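Local coordinates for Ulp1-like SUMO protease (Chaetomium thermophilum, PDB 6DG4), which probably cleaves SUMO from its protein conjugates as a cysteine protease of the Ulp1-like C48 family, this chain being the catalytic domain of a longer protein, at residues L111-A115 against N116-A120; F175-E178 against D179-E183; F95-P98 against R99-S102. All coordinates share one frame; numbering follows the deposited sequence.

Contact 1. Residues L111-A115 against N116-A120; sequences LLRRA and NVRKA. With SO4 (sulfate ion), chain B.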
ATOM      1  N   LEU A 111     -16.496   3.022  -6.471  1.00 16.45           N
ATOM      2  CA  LEU A 111     -15.104   2.810  -6.092  1.00 13.19           C
ATOM      3  C   LEU A 111     -14.788   1.324  -5.953  1.00 12.78           C
ATOM      4  O   LEU A 111     -13.715   0.877  -6.365  1.00 11.81           O
ATOM      5  CB  LEU A 111     -14.769   3.575  -4.812  1.00 12.88           C
ATOM      6  CG  LEU A 111     -14.776   5.103  -4.898  1.00 14.12           C
ATOM      7  CD1 LEU A 111     -14.374   5.694  -3.561  1.00 14.78           C
ATOM      8  CD2 LEU A 111     -13.852   5.616  -5.998  1.00 17.01           C
ATOM      9  N   LEU A 112     -15.715   0.539  -5.395  1.00 12.81           N
ATOM     10  CA  LEU A 112     -15.523  -0.909  -5.320  1.00 13.03           C
ATOM     11  C   LEU A 112     -15.379  -1.510  -6.711  1.00 12.13           C
ATOM     12  O   LEU A 112     -14.478  -2.316  -6.961  1.00 12.66           O
ATOM     13  CB  LEU A 112     -16.685  -1.558  -4.568  1.00 14.44           C
ATOM     14  CG  LEU A 112     -16.712  -1.236  -3.076  1.00 16.89           C
ATOM     15  CD1 LEU A 112     -18.054  -1.595  -2.473  1.00 16.67           C
ATOM     16  CD2 LEU A 112     -15.591  -1.974  -2.367  1.00 18.03           C
ATOM     17  N   ARG A 113     -16.254  -1.119  -7.638  1.00 14.98           N
ATOM     18  CA  ARG A 113     -16.184  -1.656  -8.993  1.00 16.14           C
ATOM     19  C   ARG A 113     -14.885  -1.261  -9.685  1.00 16.59           C
ATOM     20  O   ARG A 113     -14.289  -2.073 -10.404  1.00 14.93           O
ATOM     21  CB  ARG A 113     -17.410  -1.211  -9.791  1.00 19.25           C
ATOM     22  CG  ARG A 113     -18.689  -1.896  -9.341  1.00 22.14           C
ATOM     23  CD  ARG A 113     -19.868  -1.606 -10.257  1.00 26.18           C
ATOM     24  NE  ARG A 113     -20.263  -0.197 -10.278  1.00 29.21           N
ATOM     25  CZ  ARG A 113     -21.107   0.367  -9.415  1.00 30.90           C
ATOM     26  NH1 ARG A 113     -21.642  -0.347  -8.434  1.00 32.88           N
ATOM     27  NH2 ARG A 113     -21.410   1.653  -9.529  1.00 30.50           N
ATOM     28  N   ARG A 114     -14.415  -0.028  -9.469  1.00 14.65           N
ATOM     29  CA  ARG A 114     -13.175   0.412 -10.103  1.00 14.70           C
ATOM     30  C   ARG A 114     -11.973  -0.356  -9.573  1.00 14.02           C
ATOM     31  O   ARG A 114     -10.984  -0.536 -10.294  1.00 17.02           O
ATOM     32  CB  ARG A 114     -12.989   1.916  -9.904  1.00 17.94           C
ATOM     33  CG  ARG A 114     -13.564   2.755 -11.043  1.00 36.07           C
ATOM     34  CD  ARG A 114     -13.738   4.220 -10.658  1.00 45.88           C
ATOM     35  NE  ARG A 114     -14.020   5.074 -11.812  1.00119.46           N
ATOM     36  CZ  ARG A 114     -15.151   5.051 -12.514  1.00 89.01           C
ATOM     37  NH1 ARG A 114     -16.122   4.204 -12.199  1.00 90.84           N
ATOM     38  NH2 ARG A 114     -15.310   5.873 -13.542  1.00 84.27           N
ATOM     39  N   ALA A 115     -12.038  -0.811  -8.324  1.00 12.68           N
ATOM     40  CA  ALA A 115     -11.015  -1.666  -7.735  1.00 12.45           C
ATOM     41  C   ALA A 115     -11.235  -3.144  -8.036  1.00 11.64           C
ATOM     42  O   ALA A 115     -10.461  -3.982  -7.560  1.00 11.80           O
ATOM     43  CB  ALA A 115     -10.967  -1.457  -6.218  1.00 11.33           C
ATOM     44  N   ASN A 116     -12.268  -3.477  -8.809  1.00 11.95           N
ATOM     45  CA  ASN A 116     -12.575  -4.863  -9.163  1.00 12.86           C
ATOM     46  C   ASN A 116     -12.851  -5.712  -7.929  1.00 13.04           C
ATOM     47  O   ASN A 116     -12.473  -6.882  -7.855  1.00 14.01           O
ATOM     48  CB  ASN A 116     -11.498  -5.455 -10.063  1.00 14.53           C
ATOM     49  CG  ASN A 116     -11.490  -4.799 -11.418  1.00 17.57           C
ATOM     50  OD1 ASN A 116     -12.505  -4.791 -12.112  1.00 18.96           O
ATOM     51  ND2 ASN A 116     -10.368  -4.202 -11.785  1.00 20.43           N
ATOM     52  N   VAL A 117     -13.551  -5.117  -6.970  1.00 12.19           N
ATOM     53  CA  VAL A 117     -14.000  -5.795  -5.763  1.00 12.81           C
ATOM     54  C   VAL A 117     -15.503  -5.989  -5.910  1.00 13.81           C
ATOM     55  O   VAL A 117     -16.292  -5.069  -5.662  1.00 15.88           O
ATOM     56  CB  VAL A 117     -13.650  -4.995  -4.505  1.00 12.94           C
ATOM     57  CG1 VAL A 117     -14.176  -5.681  -3.269  1.00 15.19           C
ATOM     58  CG2 VAL A 117     -12.141  -4.800  -4.405  1.00 13.10           C
ATOM     59  N   ARG A 118     -15.902  -7.189  -6.321  1.00 12.58           N
ATOM     60  CA  ARG A 118     -17.299  -7.533  -6.529  1.00 12.37           C
ATOM     61  C   ARG A 118     -17.627  -8.802  -5.757  1.00 12.14           C
ATOM     62  O   ARG A 118     -16.744  -9.577  -5.390  1.00 13.54           O
ATOM     63  CB  ARG A 118     -17.595  -7.742  -8.019  1.00 15.40           C
ATOM     64  CG  ARG A 118     -17.460  -6.471  -8.847  1.00 17.63           C
ATOM     65  CD  ARG A 118     -17.623  -6.769 -10.325  1.00 18.13           C
ATOM     66  NE  ARG A 118     -17.650  -5.558 -11.143  1.00 22.62           N
ATOM     67  CZ  ARG A 118     -16.573  -4.934 -11.617  1.00 26.79           C
ATOM     68  NH1 ARG A 118     -15.353  -5.390 -11.363  1.00 27.83           N
ATOM     69  NH2 ARG A 118     -16.721  -3.841 -12.353  1.00 30.13           N
ATOM     70  N   LYS A 119     -18.918  -9.005  -5.498  1.00 13.16           N
ATOM     71  CA  LYS A 119     -19.336 -10.197  -4.770  1.00 12.67           C
ATOM     72  C   LYS A 119     -18.799 -11.465  -5.423  1.00 13.46           C
ATOM     73  O   LYS A 119     -18.307 -12.367  -4.736  1.00 14.03           O
ATOM     74  CB  LYS A 119     -20.863 -10.242  -4.689  1.00 13.19           C
ATOM     75  CG  LYS A 119     -21.428 -11.427  -3.900  1.00 12.39           C
ATOM     76  CD  LYS A 119     -22.950 -11.357  -3.844  1.00 14.33           C
ATOM     77  CE  LYS A 119     -23.528 -12.532  -3.078  1.00 14.46           C
ATOM     78  NZ  LYS A 119     -25.011 -12.474  -3.036  1.00 17.75           N
ATOM     79  N   ALA A 120     -18.882 -11.557  -6.752  1.00 14.36           N
ATOM     80  CA  ALA A 120     -18.546 -12.807  -7.428  1.00 15.13           C
ATOM     81  C   ALA A 120     -17.083 -13.201  -7.259  1.00 14.20           C
ATOM     82  O   ALA A 120     -16.773 -14.396  -7.198  1.00 17.52           O
ATOM     83  CB  ALA A 120     -18.889 -12.713  -8.916  1.00 16.69           C
TER
HETATM   84  S   SO4 B 301     -19.889   2.844 -12.907  1.00125.69           S
HETATM   85  O1  SO4 B 301     -19.152   1.787 -12.220  1.00 58.20           O
HETATM   86  O2  SO4 B 301     -18.957   3.861 -13.389  1.00 63.93           O
HETATM   87  O3  SO4 B 301     -20.837   3.454 -11.978  1.00 55.93           O
HETATM   88  O4  SO4 B 301     -20.616   2.272 -14.038  1.00 92.80           O
HETATM   89  O   HOH W   1     -13.808  -2.318 -13.065  1.00 44.85           O
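L112 and V117 meet across a textbook Schellman motif, the turn that ends helix 109-114. The amide of V117 reaches back to L112 O at 3.0 Å, nearly straight at the hydrogen (167°), while N116, with positive phi, donates its own N-H to R113 O at 2.9 Å. The tight part of the contact is on the buried side of the turn. L112 CD2 comes within 4.1 Å of V117 CG1, the two side chains crossing obliquely, and on the neighbouring branch V117 CG2 rests 4.0 Å from A115 CB. V117 can serve both partners because CG1 stands anti to its backbone N (chi1 177°), which puts CG2 beside that N.

The outer side is polar and looser. R118 runs back, extended from CG to NE, and lays one face of its guanidinium over R113 CB. Its NH1 donates to N116 OD1 at 3.0 Å, on a lone pair and in the plane of both groups, which favours this rotation of the asparagine amide and of the guanidinium. A water bridges R113 O and N116 OD1, giving each a further donor. Farther out, R113 and R114 turn their edges to a sulfate ion, probably from the crystallisation liquor: R113 uses NE and NH2 on two of its oxygens, and R114 NH1 holds a third at 3.1 Å.

The buried side faces the body of the domain. V117 packs on F122 of the loop leading to strand 127-134, A115 lies against F92, A115 O is hydrogen-bonded to OG1 of T90 in strand 89-91, and L112 touches F96 of helix 96-103.

Contact 2. Residues F175-E178 against D179-E183; sequences FVLE and DQFVE
L177 and Q180 close a type II' beta turn at the end of helix 163-177, and a second turn of type I follows at once, shared between E178 and F181. In the first, Q180 N donates to L177 O at 2.9 Å; in the second, F181 N reaches E178 O at 3.0 Å. E178 supplies the positive phi (56°) of the II' turn, a position more often filled by glycine.

Around this backbone frame the side chains meet lightly. L177 CB lies 4.0 Å from F181 CB, L177 CD1 comes to the edge of the F181 ring, and the side chains of L177 and Q180 cross at about a right angle, L177 CD2 meeting Q180 CB. With CG anti to its backbone N (chi1 -176°), F181 sends its ring away from the turn, where it lies against V173 and K174 of the same helix and meets the ring of W186. L177, the buried member, also packs on W186 and on F122.

A second shell holds the exposed end. A water donates to F181 O at 2.8 Å and, weakly, to E178 O, spanning the type I turn. The carboxylates of E178 and D179 share one partner, since K119 NZ forms salt bridges with E178 OE1 and D179 OD1; this probably offsets their like charges. D179 OD1 takes a further bond from Q180 NE2, 3.2 Å away, which approaches from above the carboxylate plane, 71° out of it.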
ATOM      1  N   PHE A 175     -21.202  -6.065   3.608  1.00 11.13           N
ATOM      2  CA  PHE A 175     -21.962  -5.428   2.543  1.00 12.41           C
ATOM      3  C   PHE A 175     -21.688  -6.088   1.198  1.00 12.58           C
ATOM      4  O   PHE A 175     -22.615  -6.324   0.415  1.00 14.22           O
ATOM      5  CB  PHE A 175     -21.616  -3.944   2.468  1.00 14.03           C
ATOM      6  CG  PHE A 175     -22.252  -3.253   1.306  1.00 20.43           C
ATOM      7  CD1 PHE A 175     -23.546  -2.789   1.396  1.00 24.00           C
ATOM      8  CD2 PHE A 175     -21.567  -3.094   0.113  1.00 22.98           C
ATOM      9  CE1 PHE A 175     -24.147  -2.157   0.317  1.00 24.39           C
ATOM     10  CE2 PHE A 175     -22.161  -2.474  -0.966  1.00 24.60           C
ATOM     11  CZ  PHE A 175     -23.454  -2.013  -0.865  1.00 23.90           C
ATOM     12  N   VAL A 176     -20.420  -6.364   0.895  1.00 12.22           N
ATOM     13  CA  VAL A 176     -20.078  -6.949  -0.398  1.00 11.99           C
ATOM     14  C   VAL A 176     -20.593  -8.383  -0.503  1.00 11.86           C
ATOM     15  O   VAL A 176     -21.158  -8.784  -1.527  1.00 13.02           O
ATOM     16  CB  VAL A 176     -18.560  -6.877  -0.641  1.00 13.50           C
ATOM     17  CG1 VAL A 176     -18.201  -7.616  -1.915  1.00 15.44           C
ATOM     18  CG2 VAL A 176     -18.096  -5.424  -0.720  1.00 15.44           C
ATOM     19  N   LEU A 177     -20.390  -9.185   0.544  1.00 10.66           N
ATOM     20  CA  LEU A 177     -20.652 -10.615   0.447  1.00 10.81           C
ATOM     21  C   LEU A 177     -22.122 -10.988   0.614  1.00 10.80           C
ATOM     22  O   LEU A 177     -22.519 -12.062   0.155  1.00 10.75           O
ATOM     23  CB  LEU A 177     -19.813 -11.390   1.467  1.00  9.97           C
ATOM     24  CG  LEU A 177     -18.357 -11.608   1.061  1.00 10.95           C
ATOM     25  CD1 LEU A 177     -17.584 -12.274   2.185  1.00 12.64           C
ATOM     26  CD2 LEU A 177     -18.278 -12.446  -0.210  1.00 12.72           C
ATOM     27  N   GLU A 178     -22.931 -10.148   1.254  1.00 10.86           N
ATOM     28  CA  GLU A 178     -24.384 -10.375   1.365  1.00 11.27           C
ATOM     29  C   GLU A 178     -24.639 -11.739   2.001  1.00 13.14           C
ATOM     30  O   GLU A 178     -24.126 -12.005   3.101  1.00 12.29           O
ATOM     31  CB  GLU A 178     -25.037 -10.163   0.001  1.00 12.48           C
ATOM     32  CG  GLU A 178     -24.797  -8.813  -0.608  1.00 15.85           C
ATOM     33  CD  GLU A 178     -25.483  -8.643  -1.951  1.00 18.80           C
ATOM     34  OE1 GLU A 178     -25.856  -9.652  -2.585  1.00 18.16           O
ATOM     35  OE2 GLU A 178     -25.642  -7.486  -2.379  1.00 23.49           O
ATOM     36  N   ASP A 179     -25.420 -12.620   1.367  1.00 13.16           N
ATOM     37  CA  ASP A 179     -25.742 -13.921   1.933  1.00 12.35           C
ATOM     38  C   ASP A 179     -24.550 -14.865   1.978  1.00 12.10           C
ATOM     39  O   ASP A 179     -24.678 -15.958   2.536  1.00 13.59           O
ATOM     40  CB  ASP A 179     -26.911 -14.574   1.184  1.00 15.55           C
ATOM     41  CG  ASP A 179     -26.632 -14.804  -0.300  1.00 18.31           C
ATOM     42  OD1 ASP A 179     -25.618 -14.306  -0.825  1.00 19.94           O
ATOM     43  OD2 ASP A 179     -27.460 -15.478  -0.956  1.00 20.99           O
ATOM     44  N   GLN A 180     -23.406 -14.477   1.420  1.00 11.00           N
ATOM     45  CA  GLN A 180     -22.187 -15.269   1.530  1.00 10.63           C
ATOM     46  C   GLN A 180     -21.328 -14.866   2.728  1.00 10.03           C
ATOM     47  O   GLN A 180     -20.257 -15.450   2.933  1.00 11.35           O
ATOM     48  CB  GLN A 180     -21.374 -15.166   0.234  1.00 11.01           C
ATOM     49  CG  GLN A 180     -22.157 -15.514  -1.023  1.00 11.62           C
ATOM     50  CD  GLN A 180     -22.721 -16.920  -0.993  1.00 12.63           C
ATOM     51  OE1 GLN A 180     -21.993 -17.889  -0.773  1.00 14.18           O
ATOM     52  NE2 GLN A 180     -24.029 -17.038  -1.219  1.00 14.36           N
ATOM     53  N   PHE A 181     -21.769 -13.887   3.519  1.00 10.39           N
ATOM     54  CA  PHE A 181     -21.039 -13.466   4.708  1.00 10.11           C
ATOM     55  C   PHE A 181     -21.370 -14.380   5.885  1.00  9.88           C
ATOM     56  O   PHE A 181     -22.530 -14.479   6.300  1.00 10.88           O
ATOM     57  CB  PHE A 181     -21.390 -12.027   5.071  1.00 10.36           C
ATOM     58  CG  PHE A 181     -20.600 -11.490   6.230  1.00 10.14           C
ATOM     59  CD1 PHE A 181     -19.229 -11.306   6.127  1.00 11.91           C
ATOM     60  CD2 PHE A 181     -21.224 -11.169   7.423  1.00 11.81           C
ATOM     61  CE1 PHE A 181     -18.502 -10.807   7.193  1.00 12.58           C
ATOM     62  CE2 PHE A 181     -20.498 -10.671   8.487  1.00 12.62           C
ATOM     63  CZ  PHE A 181     -19.139 -10.494   8.370  1.00 12.00           C
ATOM     64  N   VAL A 182     -20.339 -15.012   6.439  1.00  9.87           N
ATOM     65  CA  VAL A 182     -20.466 -15.919   7.577  1.00 10.44           C
ATOM     66  C   VAL A 182     -19.696 -15.266   8.717  1.00  9.90           C
ATOM     67  O   VAL A 182     -18.468 -15.403   8.810  1.00 10.36           O
ATOM     68  CB  VAL A 182     -19.920 -17.313   7.257  1.00 11.09           C
ATOM     69  CG1 VAL A 182     -20.103 -18.238   8.446  1.00 12.20           C
ATOM     70  CG2 VAL A 182     -20.603 -17.876   6.026  1.00 13.17           C
ATOM     71  N   GLU A 183     -20.420 -14.544   9.581  1.00 11.79           N
ATOM     72  CA  GLU A 183     -19.783 -13.577  10.469  1.00 12.05           C
ATOM     73  C   GLU A 183     -18.758 -14.230  11.386  1.00 10.63           C
ATOM     74  O   GLU A 183     -17.688 -13.661  11.633  1.00 13.42           O
ATOM     75  CB  GLU A 183     -20.839 -12.833  11.294  1.00 14.19           C
ATOM     76  CG  GLU A 183     -21.649 -13.717  12.238  1.00 20.68           C
ATOM     77  CD  GLU A 183     -22.759 -12.966  12.955  1.00 24.94           C
ATOM     78  OE1 GLU A 183     -22.970 -11.769  12.659  1.00 28.55           O
ATOM     79  OE2 GLU A 183     -23.424 -13.579  13.819  1.00 25.24           O
TER
HETATM   80  O   HOH W   2     -24.889 -12.933   6.241  1.00 28.99           O

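Contact 3. Residues F95-P98 against R99-S102; sequences FFWP and RLLS
P98 O is gripped twice by S102, from opposite faces of its carbonyl plane: the hydroxyl OG donates at 2.8 Å and the backbone N at 2.9 Å. The hydroxyl gets there because chi1 (60°) sets OG between the backbone N and the carbonyl carbon, turned back along helix 96-103. P98 itself has no N-H to give, a lack that costs little so near the start of a helix.

Along the helix, i to i+3 and i to i+4 neighbours pair aromatic with aliphatic side chains, F96, W97 and L100 being buried. L101 comes over one face of W97 in a CH-pi contact, its CG 4.0 Å from the centroid of the five-membered ring and 26° off the normal, with CD2 displaced toward the rim. L100 CD2 fits between two rings, 3.8 Å from W97 CZ3 and 4.1 Å from F96 CE2, approaching both obliquely. F96 and L100 lie side by side.

The indole N-H of W97 is spent on E134 of strand 127-134, and R99 NE on G107 O. Because E134 takes the indole at its edge and L101 at a face, the polar and apolar contacts of W97 do not compete; likewise, the two S102 donors satisfy P98 O from both faces.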
ATOM      1  N   PHE A  95      -9.508   8.438  -2.084  1.00 11.41           N
ATOM      2  CA  PHE A  95     -10.908   8.816  -1.982  1.00 10.71           C
ATOM      3  C   PHE A  95     -11.749   7.753  -1.301  1.00  9.46           C
ATOM      4  O   PHE A  95     -12.875   8.050  -0.891  1.00 10.31           O
ATOM      5  CB  PHE A  95     -11.463   9.115  -3.377  1.00 12.16           C
ATOM      6  CG  PHE A  95     -10.857  10.337  -4.009  1.00 15.96           C
ATOM      7  CD1 PHE A  95     -11.396  11.584  -3.770  1.00 19.62           C
ATOM      8  CD2 PHE A  95      -9.730  10.244  -4.809  1.00 17.00           C
ATOM      9  CE1 PHE A  95     -10.841  12.714  -4.332  1.00 22.31           C
ATOM     10  CE2 PHE A  95      -9.167  11.374  -5.375  1.00 20.87           C
ATOM     11  CZ  PHE A  95      -9.724  12.609  -5.132  1.00 22.95           C
ATOM     12  N   PHE A  96     -11.238   6.533  -1.144  1.00  9.21           N
ATOM     13  CA  PHE A  96     -12.100   5.465  -0.661  1.00  9.32           C
ATOM     14  C   PHE A  96     -12.449   5.641   0.812  1.00  9.59           C
ATOM     15  O   PHE A  96     -13.626   5.630   1.183  1.00  9.89           O
ATOM     16  CB  PHE A  96     -11.485   4.094  -0.904  1.00 10.34           C
ATOM     17  CG  PHE A  96     -12.369   2.979  -0.458  1.00 11.02           C
ATOM     18  CD1 PHE A  96     -13.474   2.629  -1.199  1.00 12.93           C
ATOM     19  CD2 PHE A  96     -12.124   2.309   0.719  1.00 14.87           C
ATOM     20  CE1 PHE A  96     -14.305   1.616  -0.790  1.00 15.15           C
ATOM     21  CE2 PHE A  96     -12.960   1.295   1.139  1.00 17.00           C
ATOM     22  CZ  PHE A  96     -14.047   0.945   0.379  1.00 15.07           C
ATOM     23  N   TRP A  97     -11.451   5.789   1.673  1.00 10.28           N
ATOM     24  CA  TRP A  97     -11.754   5.884   3.099  1.00 11.10           C
ATOM     25  C   TRP A  97     -12.681   7.052   3.408  1.00 10.14           C
ATOM     26  O   TRP A  97     -13.654   6.858   4.157  1.00 11.18           O
ATOM     27  CB  TRP A  97     -10.468   5.910   3.927  1.00 11.60           C
ATOM     28  CG  TRP A  97     -10.729   5.805   5.398  1.00 10.96           C
ATOM     29  CD1 TRP A  97     -10.605   6.798   6.321  1.00 11.51           C
ATOM     30  CD2 TRP A  97     -11.172   4.645   6.112  1.00  9.71           C
ATOM     31  NE1 TRP A  97     -10.938   6.330   7.567  1.00 12.15           N
ATOM     32  CE2 TRP A  97     -11.288   5.009   7.467  1.00  9.73           C
ATOM     33  CE3 TRP A  97     -11.486   3.334   5.737  1.00 11.56           C
ATOM     34  CZ2 TRP A  97     -11.704   4.111   8.450  1.00 12.90           C
ATOM     35  CZ3 TRP A  97     -11.892   2.439   6.720  1.00 13.38           C
ATOM     36  CH2 TRP A  97     -11.995   2.833   8.056  1.00 13.99           C
ATOM     37  N   PRO A  98     -12.463   8.260   2.886  1.00 10.14           N
ATOM     38  CA  PRO A  98     -13.441   9.333   3.138  1.00 11.58           C
ATOM     39  C   PRO A  98     -14.839   8.993   2.647  1.00 10.94           C
ATOM     40  O   PRO A  98     -15.825   9.342   3.309  1.00 12.07           O
ATOM     41  CB  PRO A  98     -12.839  10.548   2.417  1.00 12.78           C
ATOM     42  CG  PRO A  98     -11.427  10.219   2.161  1.00 16.17           C
ATOM     43  CD  PRO A  98     -11.265   8.737   2.175  1.00 11.08           C
ATOM     44  N   ARG A  99     -14.952   8.314   1.503  1.00  9.76           N
ATOM     45  CA  ARG A  99     -16.262   7.905   1.010  1.00 10.16           C
ATOM     46  C   ARG A  99     -16.911   6.907   1.959  1.00 11.03           C
ATOM     47  O   ARG A  99     -18.115   6.985   2.235  1.00 11.45           O
ATOM     48  CB  ARG A  99     -16.114   7.293  -0.383  1.00 13.03           C
ATOM     49  CG  ARG A  99     -17.424   6.849  -1.013  1.00 19.37           C
ATOM     50  CD  ARG A  99     -18.011   7.959  -1.829  1.00 22.64           C
ATOM     51  NE  ARG A  99     -19.296   7.603  -2.420  1.00 25.68           N
ATOM     52  CZ  ARG A  99     -20.037   8.445  -3.131  1.00 29.62           C
ATOM     53  NH1 ARG A  99     -19.610   9.682  -3.344  1.00 31.54           N
ATOM     54  NH2 ARG A  99     -21.195   8.052  -3.637  1.00 33.12           N
ATOM     55  N   LEU A 100     -16.126   5.960   2.470  1.00 11.97           N
ATOM     56  CA  LEU A 100     -16.662   4.976   3.402  1.00 12.85           C
ATOM     57  C   LEU A 100     -17.131   5.642   4.693  1.00 13.30           C
ATOM     58  O   LEU A 100     -18.199   5.306   5.221  1.00 15.46           O
ATOM     59  CB  LEU A 100     -15.600   3.911   3.677  1.00 13.21           C
ATOM     60  CG  LEU A 100     -16.080   2.679   4.440  1.00 15.53           C
ATOM     61  CD1 LEU A 100     -17.192   1.978   3.675  1.00 20.17           C
ATOM     62  CD2 LEU A 100     -14.947   1.722   4.663  1.00 15.44           C
ATOM     63  N   LEU A 101     -16.354   6.604   5.205  1.00 13.21           N
ATOM     64  CA  LEU A 101     -16.750   7.310   6.419  1.00 14.32           C
ATOM     65  C   LEU A 101     -18.021   8.122   6.196  1.00 14.25           C
ATOM     66  O   LEU A 101     -18.903   8.161   7.061  1.00 18.74           O
ATOM     67  CB  LEU A 101     -15.624   8.236   6.891  1.00 13.89           C
ATOM     68  CG  LEU A 101     -14.351   7.605   7.463  1.00 14.39           C
ATOM     69  CD1 LEU A 101     -13.423   8.675   8.031  1.00 17.02           C
ATOM     70  CD2 LEU A 101     -14.682   6.577   8.532  1.00 17.69           C
ATOM     71  N   SER A 102     -18.132   8.788   5.050  1.00 12.56           N
ATOM     72  CA  SER A 102     -19.221   9.735   4.849  1.00 12.52           C
ATOM     73  C   SER A 102     -20.484   9.087   4.304  1.00 12.42           C
ATOM     74  O   SER A 102     -21.586   9.528   4.642  1.00 13.26           O
ATOM     75  CB  SER A 102     -18.774  10.872   3.927  1.00 14.51           C
ATOM     76  OG  SER A 102     -18.370  10.387   2.663  1.00 14.54           O
TER

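How the contacts relate
From the N terminus the contacts come in series, contact 3, then contact 1, then contact 2, and none nests within or crosses another. Each is local: contact 3 winds up helix 96-103, contact 1 closes the turn that ends helix 109-114, and contact 2 closes the turn after helix 163-177, before strand 187-188. Between contacts 3 and 1, L111 CD1 rests 3.7 Å from F96 CA, so two successive helices lean together. Contact 1 also reaches contact 2, where the K119 chain passes V176 and L177, its CE 3.4 Å from L177 O. Contacts 2 and 3 do not touch, their nearest atoms lying about 7 Å apart; 111-120 joins them.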